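Local coordinates for protein phosphoserine aminotransferase (Bacillus alcalophilus, PDB 1W23) that catalyses the reversible, pyridoxal-phosphate-dependent transfer of an amino group between glutamate and 3-phosphohydroxypyruvate, forming phosphoserine on the way to serine, at residues 271-276 with 348-353. Sequence-based numbering, arbitrary orientation. Where two conformers were deposited one is given.
Sequences AKIIYD and ALRELM
Residues 271-276 and 348-353, one turn and a half from each of two long helices, run parallel with their axes 9.4 Å apart and inclined by only 7°; the CA atoms of Ile274 and Arg350 come within 6.1 Å of each other. Two aliphatic contacts carry the interface. On the buried side, CD1 of Ile274 meets CD2 of Leu349 at 3.9 Å, the two side chains crossing at about a right angle, while Val299 of strand 298-302 also touches Ile274. Towards the surface, CG2 of Ile273 rests against the stem of Arg350, 3.9 Å from its CB and 4.0 Å from its CD, again with the side chains roughly perpendicular. The Ile273 side chain also touches Ile343 and Ile347, on the preceding turns of helix 343-359. With CG anti to the backbone N (chi1 165°) and the chain extended from there to NE, Arg350 carries its guanidinium alongside helix 259-279. The carbonyl carbon of Asp276 lies at the guanidinium edge, near its plane, but NH1 bonds instead to Thr277 OG1 and, as a salt bridge, to Glu280. The contact thus joins two helices of the small C-terminal domain of this fold-type I aminotransferase, away from the cofactor site. It is mainly apolar, no hydrogen bond crossing between the two segments, and Arg350 adds a polar tie to the end of the neighbouring helix.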
ATOM      1  N   ALA A 271     -22.679  20.246  -4.604  1.00 10.36           N
ATOM      2  CA  ALA A 271     -23.731  19.250  -4.639  1.00 10.97           C
ATOM      3  C   ALA A 271     -25.053  19.884  -5.041  1.00 10.93           C
ATOM      4  O   ALA A 271     -25.814  19.289  -5.817  1.00 11.34           O
ATOM      5  CB  ALA A 271     -23.836  18.555  -3.277  1.00 11.27           C
ATOM      6  N   LYS A 272     -25.357  21.067  -4.500  1.00 10.47           N
ATOM      7  CA  LYS A 272     -26.653  21.715  -4.816  1.00 10.83           C
ATOM      8  C   LYS A 272     -26.743  22.003  -6.306  1.00 10.07           C
ATOM      9  O   LYS A 272     -27.863  21.935  -6.851  1.00 10.52           O
ATOM     10  CB  LYS A 272     -26.786  22.983  -3.989  1.00 14.04           C
ATOM     11  CG  LYS A 272     -27.945  23.905  -4.334  0.50 18.33           C
ATOM     12  CD  LYS A 272     -27.870  25.223  -3.582  0.50 21.46           C
ATOM     13  CE  LYS A 272     -28.803  26.304  -4.081  0.50 20.11           C
ATOM     14  NZ  LYS A 272     -30.200  25.932  -4.300  0.50 20.00           N
ATOM     15  N   ILE A 273     -25.657  22.337  -6.977  1.00 10.22           N
ATOM     16  CA  ILE A 273     -25.728  22.547  -8.444  1.00 10.79           C
ATOM     17  C   ILE A 273     -26.299  21.337  -9.115  1.00 10.44           C
ATOM     18  O   ILE A 273     -27.165  21.452 -10.001  1.00 11.27           O
ATOM     19  CB  ILE A 273     -24.332  22.891  -8.995  1.00 11.20           C
ATOM     20  CG1 ILE A 273     -23.848  24.289  -8.522  1.00 13.57           C
ATOM     21  CG2 ILE A 273     -24.289  22.811 -10.519  1.00 12.23           C
ATOM     22  CD1 ILE A 273     -22.379  24.528  -8.735  1.00 16.55           C
ATOM     23  N   ILE A 274     -25.805  20.145  -8.745  1.00 10.12           N
ATOM     24  CA  ILE A 274     -26.246  18.928  -9.421  1.00  9.97           C
ATOM     25  C   ILE A 274     -27.636  18.518  -8.968  1.00  9.61           C
ATOM     26  O   ILE A 274     -28.491  18.195  -9.810  1.00  9.81           O
ATOM     27  CB  ILE A 274     -25.193  17.805  -9.220  1.00 10.73           C
ATOM     28  CG1 ILE A 274     -23.807  18.255  -9.724  1.00 13.77           C
ATOM     29  CG2 ILE A 274     -25.662  16.551  -9.948  1.00 11.06           C
ATOM     30  CD1 ILE A 274     -22.689  17.315  -9.380  1.00 16.08           C
ATOM     31  N   TYR A 275     -27.913  18.517  -7.666  1.00  9.22           N
ATOM     32  CA  TYR A 275     -29.251  18.176  -7.201  1.00  9.41           C
ATOM     33  C   TYR A 275     -30.326  19.128  -7.740  1.00  9.59           C
ATOM     34  O   TYR A 275     -31.422  18.669  -8.082  1.00  9.90           O
ATOM     35  CB  TYR A 275     -29.316  18.049  -5.684  1.00  9.43           C
ATOM     36  CG  TYR A 275     -28.647  16.818  -5.122  1.00  9.43           C
ATOM     37  CD1 TYR A 275     -27.596  16.895  -4.251  1.00  9.89           C
ATOM     38  CD2 TYR A 275     -29.075  15.539  -5.481  1.00  9.50           C
ATOM     39  CE1 TYR A 275     -26.965  15.772  -3.733  1.00  9.68           C
ATOM     40  CE2 TYR A 275     -28.477  14.407  -4.970  1.00  9.28           C
ATOM     41  CZ  TYR A 275     -27.411  14.534  -4.103  1.00  9.57           C
ATOM     42  OH  TYR A 275     -26.839  13.365  -3.610  1.00  9.71           O
ATOM     43  N   ASP A 276     -30.025  20.422  -7.815  1.00  9.45           N
ATOM     44  CA  ASP A 276     -31.014  21.343  -8.384  1.00 10.56           C
ATOM     45  C   ASP A 276     -31.294  20.974  -9.850  1.00 10.08           C
ATOM     46  O   ASP A 276     -32.444  21.090 -10.319  1.00 10.62           O
ATOM     47  CB  ASP A 276     -30.541  22.780  -8.255  1.00 12.42           C
ATOM     48  CG  ASP A 276     -30.664  23.400  -6.921  1.00 13.80           C
ATOM     49  OD1 ASP A 276     -31.267  22.825  -6.000  1.00 16.19           O
ATOM     50  OD2 ASP A 276     -30.189  24.560  -6.764  1.00 17.87           O
ATOM     51  N   ALA A 348     -20.235  22.525 -15.419  1.00 10.30           N
ATOM     52  CA  ALA A 348     -20.177  21.899 -16.731  1.00 10.58           C
ATOM     53  C   ALA A 348     -21.161  20.707 -16.803  1.00 10.15           C
ATOM     54  O   ALA A 348     -21.843  20.509 -17.819  1.00 10.64           O
ATOM     55  CB  ALA A 348     -18.760  21.483 -17.093  1.00 11.08           C
ATOM     56  N   LEU A 349     -21.212  19.900 -15.729  1.00  9.97           N
ATOM     57  CA  LEU A 349     -22.149  18.781 -15.692  1.00  9.46           C
ATOM     58  C   LEU A 349     -23.590  19.271 -15.785  1.00  9.63           C
ATOM     59  O   LEU A 349     -24.396  18.685 -16.536  1.00 10.33           O
ATOM     60  CB  LEU A 349     -21.892  17.917 -14.465  1.00  9.99           C
ATOM     61  CG  LEU A 349     -22.847  16.721 -14.303  1.00 10.73           C
ATOM     62  CD1 LEU A 349     -22.744  15.772 -15.474  1.00 12.55           C
ATOM     63  CD2 LEU A 349     -22.543  15.978 -13.014  1.00 12.63           C
ATOM     64  N   ARG A 350     -23.932  20.306 -15.034  1.00 10.11           N
ATOM     65  CA  ARG A 350     -25.283  20.895 -15.139  1.00 10.35           C
ATOM     66  C   ARG A 350     -25.566  21.285 -16.591  1.00 10.29           C
ATOM     67  O   ARG A 350     -26.658  20.986 -17.113  1.00 11.40           O
ATOM     68  CB  ARG A 350     -25.407  22.089 -14.202  1.00 10.94           C
ATOM     69  CG  ARG A 350     -26.607  22.958 -14.493  1.00 11.35           C
ATOM     70  CD  ARG A 350     -26.788  24.028 -13.414  1.00 14.39           C
ATOM     71  NE  ARG A 350     -27.870  24.947 -13.631  1.00 16.90           N
ATOM     72  CZ  ARG A 350     -29.121  24.733 -13.227  1.00 18.34           C
ATOM     73  NH1 ARG A 350     -29.490  23.618 -12.565  1.00 19.53           N
ATOM     74  NH2 ARG A 350     -29.991  25.709 -13.539  1.00 22.26           N
ATOM     75  N   GLU A 351     -24.648  21.951 -17.256  1.00 10.76           N
ATOM     76  CA  GLU A 351     -24.884  22.404 -18.618  1.00 11.87           C
ATOM     77  C   GLU A 351     -25.075  21.213 -19.566  1.00 11.48           C
ATOM     78  O   GLU A 351     -25.964  21.210 -20.438  1.00 12.79           O
ATOM     79  CB  GLU A 351     -23.692  23.310 -19.046  1.00 13.96           C
ATOM     80  CG  GLU A 351     -23.765  24.660 -18.290  1.00 25.64           C
ATOM     81  CD  GLU A 351     -22.623  25.588 -18.445  1.00 40.28           C
ATOM     82  OE1 GLU A 351     -22.621  26.727 -17.883  1.00 56.29           O
ATOM     83  OE2 GLU A 351     -21.647  25.244 -19.168  1.00 69.40           O
ATOM     84  N   LEU A 352     -24.264  20.160 -19.412  1.00 11.29           N
ATOM     85  CA  LEU A 352     -24.440  18.945 -20.198  1.00 11.79           C
ATOM     86  C   LEU A 352     -25.822  18.370 -19.978  1.00 10.84           C
ATOM     87  O   LEU A 352     -26.517  17.976 -20.928  1.00 12.15           O
ATOM     88  CB  LEU A 352     -23.376  17.928 -19.773  1.00 12.78           C
ATOM     89  CG  LEU A 352     -23.452  16.524 -20.374  1.00 15.36           C
ATOM     90  CD1 LEU A 352     -22.645  16.413 -21.652  1.00 24.26           C
ATOM     91  CD2 LEU A 352     -22.845  15.441 -19.488  1.00 18.86           C
ATOM     92  N   MET A 353     -26.211  18.271 -18.713  1.00 10.45           N
ATOM     93  CA  MET A 353     -27.498  17.681 -18.359  1.00  9.97           C
ATOM     94  C   MET A 353     -28.675  18.475 -18.934  1.00 10.75           C
ATOM     95  O   MET A 353     -29.672  17.902 -19.439  1.00 11.07           O
ATOM     96  CB  MET A 353     -27.639  17.535 -16.844  1.00 10.47           C
ATOM     97  CG  MET A 353     -26.729  16.446 -16.278  1.00 10.32           C
ATOM     98  SD  MET A 353     -26.629  16.352 -14.492  1.00 10.99           S
ATOM     99  CE  MET A 353     -28.241  15.604 -14.081  1.00 11.52           C
TER